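Local coordinates for protein Rik1-associated factor 1 (Schizosaccharomyces pombe, PDB 4O9D) that contributes to establishing heterochromatin as a component of the Clr4 methyltransferase complex, which methylates histone H3 to form H3K9me, at residues N27-D32 with L47-Q52; V34-N39 with K393-C398; L59-I64 with L75-K80. One frame throughout, in Å; residues are numbered along the deposited sequence.

Overall arrangement
The chain is the WD-repeat propeller of the protein, a ring of beta-sheet blades, and all three contacts gather around the blade made by strands 33-38, 44-49, 62-66 and 71-74. Interaction 1 holds the incoming loop against the end of strand 44-49. Interaction 2 packs strand 33-38 on the blade before, and interaction 3 joins the far side to the blade after. The centres of interactions 1 and 2 are about 12 Å apart, those of interactions 1 and 3 about 9 Å. Strand 44-49 links them: G48 N lies 3.0 Å from C35 O and G48 O 3.0 Å from V34 N, while S49 N lies 2.9 Å from N61 O. Interactions 2 and 3 do not touch, their nearest atoms being about 7 Å apart.

Interaction 1: N27-D32 with L47-Q52; sequences NETSGD and LGSTAQ
T50 grips the backbone of D32 twice, through its own peptide nitrogen and through its side chain. T50 CB sits 4.0 Å from D32 O; of its two branches, CG2 runs 3.7 Å from the same oxygen, while OG1, placed between the backbone N and the carbonyl carbon (chi1 65°), accepts the hydrogen of D32 N at 3.1 Å in a nearly straight bond (175°) and itself gives a weak hydrogen bond to A51 O. T50 N in turn donates to D32 O at 2.9 Å. These bonds fasten the loop from strand 21-26 to strand 33-38, the chain's passage from the outer edge of one propeller blade to the innermost strand of the next, against the end of strand 44-49. S49 adds a third bond, its OG giving a hydrogen to S30 O at 2.8 Å from a position tilted out of the carbonyl plane. Between them G31 offers a CA-H to T50 O (CA to O 3.4 Å), an approach that any side chain on this residue would block, and Q52 CG lies 3.6 Å from G31 CA. The polar ends of S30 and D32 look elsewhere: S30 OG bonds to L59 O, and D32 OD1 to G400 N.

Interaction 2: V34-N39 with K393-C398; sequences VCVAYN and KLTVCC
Y38 and T395 form the one hydrogen bond across this contact, T395 OG1 donating to Y38 OH at 2.7 Å. The threonine oxygen comes in at the edge of the phenol, near the ring plane, so it meets the hydroxyl and not the aromatic face. Y38 CG stands opposite the carbonyl carbon (chi1 -51°), which swings the ring across the space between the two strands and brings its hydroxyl to the other backbone. There the same oxygen is also hydrogen-bonded to G386 O, so two partners hold the far end of the ring and should restrict its swing.

The remaining contacts between the two strands are apolar. K393 CB approaches Y38 CE1 obliquely at 3.9 Å, but the end of the lysine turns away to a cation-pi contact with F67 and a weak hydrogen bond from NZ to S407 OG. On the other flank of the tyrosine, V36 CG2 touches T395 CG2 at 4.0 Å and C397 SG at 4.2 Å. V36, Y38, K393, T395 and C397 thus form one layer of side chains between the strands, whose axes run nearly antiparallel (163°) 8.7 Å apart. At that separation no backbone bonds join them: this is face packing between adjacent blades of a beta propeller, not pairing within a sheet.

Each strand is paired inside its own blade. Strand 33-38 pairs with strand 44-49, where V34 and C35 both face G48 in a classic beta bulge, and strand 393-398 lies between strands 382-387 and 403-407. V36 also packs on Y384, T395 on V403 and M405, while C35 and A37 point the other way, onto I92 and L95 of strand 87-97 in the following blade.

Interaction 3: L59-I64 with L75-K80; sequences LGNLWI and LESHYK
L75 N donates to L62 O at 2.8 Å, nearly in line with the carbonyl bond, as residues 75-78 run at 139° to residues 61-64 and leave strand 71-74 for the next blade. Side chains extend the contact. L75 CD1 is lodged between two neighbours, 3.6 Å from L62 CD2 and 3.6 Å from I64 CD1, and both L62 and L75 also rest on W116 of the following blade. Further along the chain, S77 OG, anti to its own backbone N (chi1 -164°), reaches N61 OD1 in a short hydrogen bond of 2.5 Å, entering 29° out of the plane of the amide, and also lies 3.3 Å from L62 CB. N61 ND2 bonds to S49 O and S90 O, which fixes which way round the amide sits. With N61 cut back to an alanine, the S77 hydroxyl would probably lose its acceptor and the S49 and S90 carbonyls the amide donor they share. Next to S77, H78 bonds through ND1 to D110 and through NE2 to T106, consistent with the His-Ser/Thr-Asp network of WD repeats. The contact therefore sets a leucine-isoleucine cluster beside the buried amide of N61, whose hydrogen bonds to S49, S77 and S90 tie two blades and the crossover between them together.

Interaction 1: N27-D32 with L47-Q52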
ATOM      1  N   ASN A  27       1.596  17.009  11.972  1.00 35.14           N
ATOM      2  CA  ASN A  27       0.427  17.433  11.195  1.00 38.54           C
ATOM      3  C   ASN A  27       0.682  18.792  10.557  1.00 44.07           C
ATOM      4  O   ASN A  27       0.254  19.818  11.083  1.00 47.25           O
ATOM      5  CB  ASN A  27      -0.847  17.543  12.056  1.00 35.83           C
ATOM      6  CG  ASN A  27      -2.114  17.836  11.211  1.00 41.33           C
ATOM      7  OD1 ASN A  27      -2.019  18.340  10.083  1.00 45.89           O
ATOM      8  ND2 ASN A  27      -3.289  17.512  11.749  1.00 36.92           N
ATOM      9  N   GLU A  28       1.398  18.795   9.443  1.00 45.34           N
ATOM     10  CA  GLU A  28       1.549  19.987   8.614  1.00 46.68           C
ATOM     11  C   GLU A  28       0.850  19.646   7.348  1.00 50.63           C
ATOM     12  O   GLU A  28       0.994  20.302   6.313  1.00 57.31           O
ATOM     13  CB  GLU A  28       3.014  20.244   8.315  1.00 44.72           C
ATOM     14  CG  GLU A  28       3.791  20.536   9.572  1.00 50.24           C
ATOM     15  CD  GLU A  28       3.145  21.643  10.372  1.00 49.40           C
ATOM     16  OE1 GLU A  28       2.680  22.623   9.740  1.00 48.83           O
ATOM     17  OE2 GLU A  28       3.087  21.522  11.620  1.00 52.67           O
ATOM     18  N   THR A  29       0.073  18.584   7.465  1.00 48.60           N
ATOM     19  CA  THR A  29      -0.382  17.845   6.330  1.00 51.73           C
ATOM     20  C   THR A  29      -1.529  18.552   5.681  1.00 54.98           C
ATOM     21  O   THR A  29      -2.548  18.829   6.325  1.00 55.10           O
ATOM     22  CB  THR A  29      -0.826  16.442   6.751  1.00 46.02           C
ATOM     23  OG1 THR A  29       0.321  15.689   7.154  1.00 43.02           O
ATOM     24  CG2 THR A  29      -1.527  15.737   5.608  1.00 44.32           C
ATOM     25  N   SER A  30      -1.336  18.870   4.405  1.00 54.03           N
ATOM     26  CA  SER A  30      -2.445  19.171   3.528  1.00 54.15           C
ATOM     27  C   SER A  30      -2.996  17.821   3.082  1.00 52.67           C
ATOM     28  O   SER A  30      -2.278  17.028   2.465  1.00 51.03           O
ATOM     29  CB  SER A  30      -1.972  19.995   2.333  1.00 56.62           C
ATOM     30  OG  SER A  30      -0.902  19.361   1.656  1.00 55.25           O
ATOM     31  N   GLY A  31      -4.250  17.546   3.442  1.00 48.21           N
ATOM     32  CA  GLY A  31      -4.888  16.286   3.106  1.00 46.14           C
ATOM     33  C   GLY A  31      -4.770  15.210   4.184  1.00 43.95           C
ATOM     34  O   GLY A  31      -4.380  15.470   5.325  1.00 44.31           O
ATOM     35  N   ASP A  32      -5.122  13.990   3.804  1.00 37.24           N
ATOM     36  CA  ASP A  32      -4.999  12.846   4.671  1.00 35.49           C
ATOM     37  C   ASP A  32      -3.785  12.051   4.254  1.00 32.47           C
ATOM     38  O   ASP A  32      -3.605  11.788   3.080  1.00 26.04           O
ATOM     39  CB  ASP A  32      -6.243  11.963   4.541  1.00 40.18           C
ATOM     40  CG  ASP A  32      -7.476  12.589   5.165  1.00 42.24           C
ATOM     41  OD1 ASP A  32      -7.318  13.433   6.067  1.00 39.42           O
ATOM     42  OD2 ASP A  32      -8.603  12.228   4.749  1.00 45.36           O
ATOM     43  N   LEU A  47       6.228  10.410   3.633  1.00 27.21           N
ATOM     44  CA  LEU A  47       4.787  10.485   3.849  1.00 28.20           C
ATOM     45  C   LEU A  47       4.124  11.102   2.636  1.00 26.93           C
ATOM     46  O   LEU A  47       4.506  12.189   2.221  1.00 27.01           O
ATOM     47  CB  LEU A  47       4.471  11.387   5.052  1.00 22.74           C
ATOM     48  CG  LEU A  47       5.177  11.111   6.378  1.00 29.47           C
ATOM     49  CD1 LEU A  47       4.846  12.233   7.397  1.00 35.08           C
ATOM     50  CD2 LEU A  47       4.786   9.749   6.946  1.00 22.55           C
ATOM     51  N   GLY A  48       3.112  10.428   2.088  1.00 23.70           N
ATOM     52  CA  GLY A  48       2.307  10.996   1.032  1.00 24.02           C
ATOM     53  C   GLY A  48       0.866  11.168   1.445  1.00 25.16           C
ATOM     54  O   GLY A  48       0.276  10.257   2.022  1.00 31.51           O
ATOM     55  N   SER A  49       0.283  12.318   1.129  1.00 24.90           N
ATOM     56  CA  SER A  49      -1.105  12.577   1.487  1.00 30.78           C
ATOM     57  C   SER A  49      -1.949  13.014   0.304  1.00 31.31           C
ATOM     58  O   SER A  49      -1.439  13.231  -0.815  1.00 32.18           O
ATOM     59  CB  SER A  49      -1.206  13.603   2.631  1.00 32.18           C
ATOM     60  OG  SER A  49      -0.520  14.797   2.337  1.00 35.29           O
ATOM     61  N   THR A  50      -3.250  13.142   0.546  1.00 30.64           N
ATOM     62  CA  THR A  50      -4.163  13.484  -0.538  1.00 36.28           C
ATOM     63  C   THR A  50      -4.204  14.999  -0.786  1.00 40.53           C
ATOM     64  O   THR A  50      -3.643  15.783  -0.026  1.00 39.90           O
ATOM     65  CB  THR A  50      -5.590  12.980  -0.241  1.00 35.28           C
ATOM     66  OG1 THR A  50      -6.109  13.663   0.901  1.00 37.70           O
ATOM     67  CG2 THR A  50      -5.594  11.466   0.031  1.00 34.16           C
ATOM     68  N   ALA A  51      -4.861  15.396  -1.870  1.00 40.57           N
ATOM     69  CA  ALA A  51      -5.177  16.788  -2.111  1.00 40.65           C
ATOM     70  C   ALA A  51      -6.367  17.106  -1.238  1.00 52.78           C
ATOM     71  O   ALA A  51      -7.123  16.203  -0.868  1.00 56.76           O
ATOM     72  CB  ALA A  51      -5.560  16.980  -3.559  1.00 47.86           C
ATOM     73  N   GLN A  52      -6.565  18.372  -0.908  1.00 61.10           N
ATOM     74  CA  GLN A  52      -7.879  18.783  -0.418  1.00 63.79           C
ATOM     75  C   GLN A  52      -8.402  19.936  -1.264  1.00 61.83           C
ATOM     76  O   GLN A  52      -7.818  21.019  -1.315  1.00 63.56           O
ATOM     77  CB  GLN A  52      -7.880  19.077   1.083  1.00 62.11           C
ATOM     78  CG  GLN A  52      -7.968  17.797   1.937  1.00 65.00           C
ATOM     79  CD  GLN A  52      -8.916  16.734   1.354  1.00 65.27           C
ATOM     80  OE1 GLN A  52      -9.944  17.059   0.750  1.00 66.76           O
ATOM     81  NE2 GLN A  52      -8.561  15.458   1.528  1.00 59.05           N
TER

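Interaction 2: V34-N39 with K393-C398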
ATOM      1  N   VAL A  34      -2.046   8.968   3.314  1.00 24.87           N
ATOM      2  CA  VAL A  34      -2.471   7.675   2.806  1.00 31.19           C
ATOM      3  C   VAL A  34      -1.352   6.753   2.272  1.00 29.70           C
ATOM      4  O   VAL A  34      -1.652   5.669   1.803  1.00 23.89           O
ATOM      5  CB  VAL A  34      -3.528   7.848   1.709  1.00 31.37           C
ATOM      6  CG1 VAL A  34      -4.726   8.600   2.283  1.00 35.95           C
ATOM      7  CG2 VAL A  34      -2.927   8.556   0.467  1.00 29.36           C
ATOM      8  N   CYS A  35      -0.090   7.172   2.334  1.00 25.11           N
ATOM      9  CA  CYS A  35       1.026   6.225   2.219  1.00 27.34           C
ATOM     10  C   CYS A  35       2.231   6.650   3.053  1.00 29.81           C
ATOM     11  O   CYS A  35       2.435   7.831   3.330  1.00 26.81           O
ATOM     12  CB  CYS A  35       1.489   6.001   0.772  1.00 32.78           C
ATOM     13  SG  CYS A  35       0.964   7.201  -0.417  1.00 41.02           S
ATOM     14  N   VAL A  36       3.015   5.658   3.441  1.00 24.71           N
ATOM     15  CA  VAL A  36       4.197   5.847   4.256  1.00 26.09           C
ATOM     16  C   VAL A  36       5.214   4.834   3.764  1.00 27.67           C
ATOM     17  O   VAL A  36       4.856   3.699   3.431  1.00 25.72           O
ATOM     18  CB  VAL A  36       3.934   5.531   5.755  1.00 27.99           C
ATOM     19  CG1 VAL A  36       5.205   5.774   6.560  1.00 28.38           C
ATOM     20  CG2 VAL A  36       2.741   6.355   6.312  1.00 28.53           C
ATOM     21  N   ALA A  37       6.481   5.216   3.722  1.00 21.11           N
ATOM     22  CA  ALA A  37       7.502   4.263   3.330  1.00 24.82           C
ATOM     23  C   ALA A  37       8.697   4.414   4.223  1.00 26.75           C
ATOM     24  O   ALA A  37       8.942   5.497   4.757  1.00 25.00           O
ATOM     25  CB  ALA A  37       7.904   4.479   1.869  1.00 23.32           C
ATOM     26  N   TYR A  38       9.448   3.326   4.367  1.00 23.45           N
ATOM     27  CA  TYR A  38      10.714   3.358   5.067  1.00 24.02           C
ATOM     28  C   TYR A  38      11.783   2.883   4.093  1.00 28.80           C
ATOM     29  O   TYR A  38      11.522   2.038   3.245  1.00 23.54           O
ATOM     30  CB  TYR A  38      10.685   2.433   6.286  1.00 27.80           C
ATOM     31  CG  TYR A  38       9.510   2.643   7.199  1.00 24.54           C
ATOM     32  CD1 TYR A  38       9.547   3.599   8.218  1.00 26.25           C
ATOM     33  CD2 TYR A  38       8.364   1.865   7.070  1.00 28.61           C
ATOM     34  CE1 TYR A  38       8.459   3.793   9.068  1.00 24.41           C
ATOM     35  CE2 TYR A  38       7.279   2.036   7.914  1.00 24.34           C
ATOM     36  CZ  TYR A  38       7.328   2.998   8.918  1.00 29.24           C
ATOM     37  OH  TYR A  38       6.241   3.155   9.761  1.00 26.50           O
ATOM     38  N   ASN A  39      12.984   3.430   4.191  1.00 24.16           N
ATOM     39  CA  ASN A  39      14.031   2.993   3.290  1.00 28.26           C
ATOM     40  C   ASN A  39      14.644   1.712   3.840  1.00 32.05           C
ATOM     41  O   ASN A  39      14.423   1.373   5.013  1.00 31.51           O
ATOM     42  CB  ASN A  39      15.031   4.121   3.002  1.00 28.12           C
ATOM     43  CG  ASN A  39      15.990   4.393   4.127  1.00 30.06           C
ATOM     44  OD1 ASN A  39      15.825   3.947   5.268  1.00 34.39           O
ATOM     45  ND2 ASN A  39      17.037   5.146   3.796  1.00 32.77           N
ATOM     46  N   LYS A 393       9.491   0.460  13.965  1.00 29.58           N
ATOM     47  CA  LYS A 393       8.646   1.633  13.788  1.00 28.95           C
ATOM     48  C   LYS A 393       7.224   1.208  13.465  1.00 31.17           C
ATOM     49  O   LYS A 393       7.017   0.216  12.757  1.00 29.78           O
ATOM     50  CB  LYS A 393       9.183   2.503  12.651  1.00 31.83           C
ATOM     51  CG  LYS A 393      10.614   3.005  12.865  1.00 34.84           C
ATOM     52  CD  LYS A 393      10.691   3.943  14.070  1.00 31.52           C
ATOM     53  CE  LYS A 393      12.128   4.347  14.410  1.00 39.43           C
ATOM     54  NZ  LYS A 393      12.981   3.178  14.809  1.00 35.59           N
ATOM     55  N   LEU A 394       6.252   1.951  13.994  1.00 27.86           N
ATOM     56  CA  LEU A 394       4.871   1.858  13.534  1.00 27.15           C
ATOM     57  C   LEU A 394       4.328   3.288  13.312  1.00 26.88           C
ATOM     58  O   LEU A 394       4.521   4.178  14.145  1.00 28.92           O
ATOM     59  CB  LEU A 394       4.017   1.074  14.545  1.00 27.26           C
ATOM     60  CG  LEU A 394       2.515   1.056  14.256  1.00 28.14           C
ATOM     61  CD1 LEU A 394       2.197   0.307  12.937  1.00 26.05           C
ATOM     62  CD2 LEU A 394       1.728   0.432  15.440  1.00 29.60           C
ATOM     63  N   THR A 395       3.701   3.518  12.168  1.00 24.21           N
ATOM     64  CA  THR A 395       3.207   4.835  11.833  1.00 20.65           C
ATOM     65  C   THR A 395       1.716   4.679  11.589  1.00 22.19           C
ATOM     66  O   THR A 395       1.307   3.799  10.834  1.00 25.18           O
ATOM     67  CB  THR A 395       3.929   5.411  10.546  1.00 23.02           C
ATOM     68  OG1 THR A 395       5.340   5.511  10.772  1.00 24.81           O
ATOM     69  CG2 THR A 395       3.406   6.785  10.235  1.00 25.61           C
ATOM     70  N   VAL A 396       0.907   5.522  12.231  1.00 22.76           N
ATOM     71  CA  VAL A 396      -0.531   5.453  12.104  1.00 22.59           C
ATOM     72  C   VAL A 396      -1.079   6.842  11.794  1.00 27.93           C
ATOM     73  O   VAL A 396      -0.665   7.815  12.405  1.00 24.92           O
ATOM     74  CB  VAL A 396      -1.152   4.903  13.421  1.00 24.18           C
ATOM     75  CG1 VAL A 396      -2.659   4.820  13.328  1.00 25.40           C
ATOM     76  CG2 VAL A 396      -0.548   3.538  13.722  1.00 23.89           C
ATOM     77  N   CYS A 397      -1.992   6.932  10.827  1.00 23.86           N
ATOM     78  CA  CYS A 397      -2.527   8.229  10.372  1.00 27.28           C
ATOM     79  C   CYS A 397      -4.051   8.250  10.439  1.00 24.75           C
ATOM     80  O   CYS A 397      -4.694   7.205  10.326  1.00 22.06           O
ATOM     81  CB  CYS A 397      -2.125   8.490   8.929  1.00 25.03           C
ATOM     82  SG  CYS A 397      -0.438   8.043   8.479  1.00 29.68           S
ATOM     83  N   CYS A 398      -4.644   9.434  10.574  1.00 26.55           N
ATOM     84  CA  CYS A 398      -6.107   9.515  10.645  1.00 27.02           C
ATOM     85  C   CYS A 398      -6.639  10.683   9.838  1.00 32.24           C
ATOM     86  O   CYS A 398      -5.882  11.525   9.377  1.00 30.31           O
ATOM     87  CB  CYS A 398      -6.593   9.590  12.099  1.00 30.80           C
ATOM     88  SG  CYS A 398      -6.169  11.123  13.001  1.00 28.72           S
TER

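Interaction 3: L59-I64 with L75-K80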
ATOM      1  N   LEU A  59       2.488  23.878   2.545  1.00 59.65           N
ATOM      2  CA  LEU A  59       3.316  22.674   2.509  1.00 57.02           C
ATOM      3  C   LEU A  59       2.384  21.449   2.407  1.00 53.05           C
ATOM      4  O   LEU A  59       1.158  21.597   2.447  1.00 53.02           O
ATOM      5  CB  LEU A  59       4.225  22.614   3.748  1.00 46.14           C
ATOM      6  CG  LEU A  59       5.012  23.903   4.068  1.00 52.51           C
ATOM      7  CD1 LEU A  59       5.793  23.772   5.384  1.00 51.96           C
ATOM      8  CD2 LEU A  59       5.957  24.328   2.929  1.00 53.91           C
ATOM      9  N   GLY A  60       2.954  20.252   2.256  1.00 51.50           N
ATOM     10  CA  GLY A  60       2.190  19.083   1.831  1.00 35.66           C
ATOM     11  C   GLY A  60       2.283  19.046   0.325  1.00 43.34           C
ATOM     12  O   GLY A  60       2.505  20.104  -0.282  1.00 54.63           O
ATOM     13  N   ASN A  61       2.100  17.891  -0.315  1.00 41.72           N
ATOM     14  CA  ASN A  61       1.575  16.672   0.291  1.00 35.91           C
ATOM     15  C   ASN A  61       2.610  15.527   0.283  1.00 31.35           C
ATOM     16  O   ASN A  61       2.243  14.346   0.295  1.00 28.98           O
ATOM     17  CB  ASN A  61       0.347  16.245  -0.519  1.00 35.73           C
ATOM     18  CG  ASN A  61       0.654  16.137  -2.019  1.00 35.72           C
ATOM     19  OD1 ASN A  61       1.649  16.682  -2.492  1.00 30.56           O
ATOM     20  ND2 ASN A  61      -0.199  15.433  -2.763  1.00 36.31           N
ATOM     21  N   LEU A  62       3.897  15.875   0.273  1.00 28.24           N
ATOM     22  CA  LEU A  62       4.965  14.878   0.077  1.00 30.37           C
ATOM     23  C   LEU A  62       6.208  15.182   0.929  1.00 32.88           C
ATOM     24  O   LEU A  62       6.937  16.146   0.670  1.00 29.34           O
ATOM     25  CB  LEU A  62       5.339  14.779  -1.423  1.00 27.08           C
ATOM     26  CG  LEU A  62       6.437  13.753  -1.735  1.00 29.53           C
ATOM     27  CD1 LEU A  62       5.990  12.328  -1.368  1.00 23.45           C
ATOM     28  CD2 LEU A  62       6.898  13.837  -3.203  1.00 25.64           C
ATOM     29  N   TRP A  63       6.451  14.360   1.953  1.00 29.71           N
ATOM     30  CA  TRP A  63       7.514  14.663   2.914  1.00 29.93           C
ATOM     31  C   TRP A  63       8.541  13.539   3.039  1.00 34.00           C
ATOM     32  O   TRP A  63       8.238  12.354   2.834  1.00 28.29           O
ATOM     33  CB  TRP A  63       6.918  14.983   4.283  1.00 28.08           C
ATOM     34  CG  TRP A  63       5.948  16.139   4.268  1.00 32.70           C
ATOM     35  CD1 TRP A  63       4.677  16.139   3.765  1.00 33.95           C
ATOM     36  CD2 TRP A  63       6.172  17.464   4.791  1.00 31.77           C
ATOM     37  NE1 TRP A  63       4.105  17.379   3.932  1.00 39.36           N
ATOM     38  CE2 TRP A  63       5.000  18.206   4.563  1.00 36.21           C
ATOM     39  CE3 TRP A  63       7.259  18.092   5.416  1.00 33.32           C
ATOM     40  CZ2 TRP A  63       4.877  19.547   4.941  1.00 41.31           C
ATOM     41  CZ3 TRP A  63       7.137  19.418   5.793  1.00 36.29           C
ATOM     42  CH2 TRP A  63       5.952  20.129   5.561  1.00 41.39           C
ATOM     43  N   ILE A  64       9.770  13.922   3.365  1.00 25.65           N
ATOM     44  CA  ILE A  64      10.825  12.957   3.609  1.00 25.89           C
ATOM     45  C   ILE A  64      11.438  13.347   4.923  1.00 28.29           C
ATOM     46  O   ILE A  64      11.793  14.524   5.115  1.00 27.65           O
ATOM     47  CB  ILE A  64      11.933  12.970   2.526  1.00 31.37           C
ATOM     48  CG1 ILE A  64      11.374  12.591   1.155  1.00 30.75           C
ATOM     49  CG2 ILE A  64      13.058  11.992   2.902  1.00 31.44           C
ATOM     50  CD1 ILE A  64      12.467  12.320   0.119  1.00 39.00           C
ATOM     51  N   LEU A  75       8.525  18.246  -0.141  1.00 31.23           N
ATOM     52  CA  LEU A  75       9.077  18.161  -1.512  1.00 28.77           C
ATOM     53  C   LEU A  75       8.220  18.893  -2.535  1.00 31.03           C
ATOM     54  O   LEU A  75       7.049  19.161  -2.300  1.00 29.08           O
ATOM     55  CB  LEU A  75       9.259  16.703  -1.985  1.00 34.89           C
ATOM     56  CG  LEU A  75      10.172  15.738  -1.217  1.00 36.42           C
ATOM     57  CD1 LEU A  75      10.262  14.361  -1.947  1.00 28.75           C
ATOM     58  CD2 LEU A  75      11.540  16.336  -1.017  1.00 36.35           C
ATOM     59  N   GLU A  76       8.807  19.201  -3.693  1.00 31.70           N
ATOM     60  CA  GLU A  76       8.080  19.886  -4.749  1.00 33.26           C
ATOM     61  C   GLU A  76       6.797  19.123  -5.137  1.00 30.28           C
ATOM     62  O   GLU A  76       5.789  19.734  -5.516  1.00 29.19           O
ATOM     63  CB  GLU A  76       8.994  20.087  -5.968  1.00 33.21           C
ATOM     64  CG  GLU A  76       8.245  20.301  -7.255  1.00 38.54           C
ATOM     65  CD  GLU A  76       9.107  20.894  -8.362  1.00 49.30           C
ATOM     66  OE1 GLU A  76      10.230  20.387  -8.618  1.00 46.98           O
ATOM     67  OE2 GLU A  76       8.651  21.879  -8.978  1.00 53.67           O
ATOM     68  N   SER A  77       6.852  17.793  -5.033  1.00 30.32           N
ATOM     69  CA  SER A  77       5.668  16.919  -5.142  1.00 28.18           C
ATOM     70  C   SER A  77       5.020  16.886  -6.539  1.00 28.21           C
ATOM     71  O   SER A  77       5.693  17.128  -7.528  1.00 32.17           O
ATOM     72  CB  SER A  77       4.632  17.278  -4.076  1.00 30.79           C
ATOM     73  OG  SER A  77       3.677  16.225  -3.927  1.00 31.48           O
ATOM     74  N   HIS A  78       3.727  16.552  -6.597  1.00 27.57           N
ATOM     75  CA  HIS A  78       2.956  16.475  -7.848  1.00 29.08           C
ATOM     76  C   HIS A  78       1.786  17.455  -7.774  1.00 32.10           C
ATOM     77  O   HIS A  78       1.164  17.580  -6.724  1.00 36.66           O
ATOM     78  CB  HIS A  78       2.374  15.063  -8.038  1.00 29.86           C
ATOM     79  CG  HIS A  78       3.393  13.962  -8.013  1.00 28.24           C
ATOM     80  ND1 HIS A  78       3.666  13.174  -9.111  1.00 26.27           N
ATOM     81  CD2 HIS A  78       4.203  13.517  -7.024  1.00 25.70           C
ATOM     82  CE1 HIS A  78       4.592  12.284  -8.798  1.00 24.78           C
ATOM     83  NE2 HIS A  78       4.949  12.482  -7.542  1.00 22.53           N
ATOM     84  N   TYR A  79       1.443  18.110  -8.881  1.00 32.16           N
ATOM     85  CA  TYR A  79       0.437  19.173  -8.835  1.00 37.45           C
ATOM     86  C   TYR A  79      -0.108  19.515 -10.225  1.00 41.52           C
ATOM     87  O   TYR A  79       0.484  19.152 -11.240  1.00 35.20           O
ATOM     88  CB  TYR A  79       1.054  20.432  -8.220  1.00 35.39           C
ATOM     89  CG  TYR A  79       2.310  20.861  -8.946  1.00 42.23           C
ATOM     90  CD1 TYR A  79       2.251  21.714 -10.037  1.00 45.10           C
ATOM     91  CD2 TYR A  79       3.553  20.379  -8.564  1.00 42.31           C
ATOM     92  CE1 TYR A  79       3.403  22.086 -10.720  1.00 47.53           C
ATOM     93  CE2 TYR A  79       4.705  20.748  -9.237  1.00 41.12           C
ATOM     94  CZ  TYR A  79       4.624  21.599 -10.314  1.00 47.24           C
ATOM     95  OH  TYR A  79       5.771  21.966 -10.984  1.00 49.70           O
ATOM     96  N   LYS A  80      -1.242  20.212 -10.261  1.00 45.78           N
ATOM     97  CA  LYS A  80      -1.776  20.750 -11.519  1.00 50.62           C
ATOM     98  C   LYS A  80      -2.224  22.186 -11.252  1.00 50.78           C
ATOM     99  O   LYS A  80      -2.447  22.568 -10.099  1.00 53.42           O
ATOM    100  CB  LYS A  80      -2.973  19.928 -12.029  1.00 49.37           C
ATOM    101  CG  LYS A  80      -2.731  18.423 -12.216  1.00 49.98           C
ATOM    102  CD  LYS A  80      -4.059  17.636 -12.363  1.00 46.61           C
ATOM    103  CE  LYS A  80      -3.805  16.169 -12.726  1.00 47.32           C
ATOM    104  NZ  LYS A  80      -5.038  15.325 -12.921  1.00 41.43           N
TER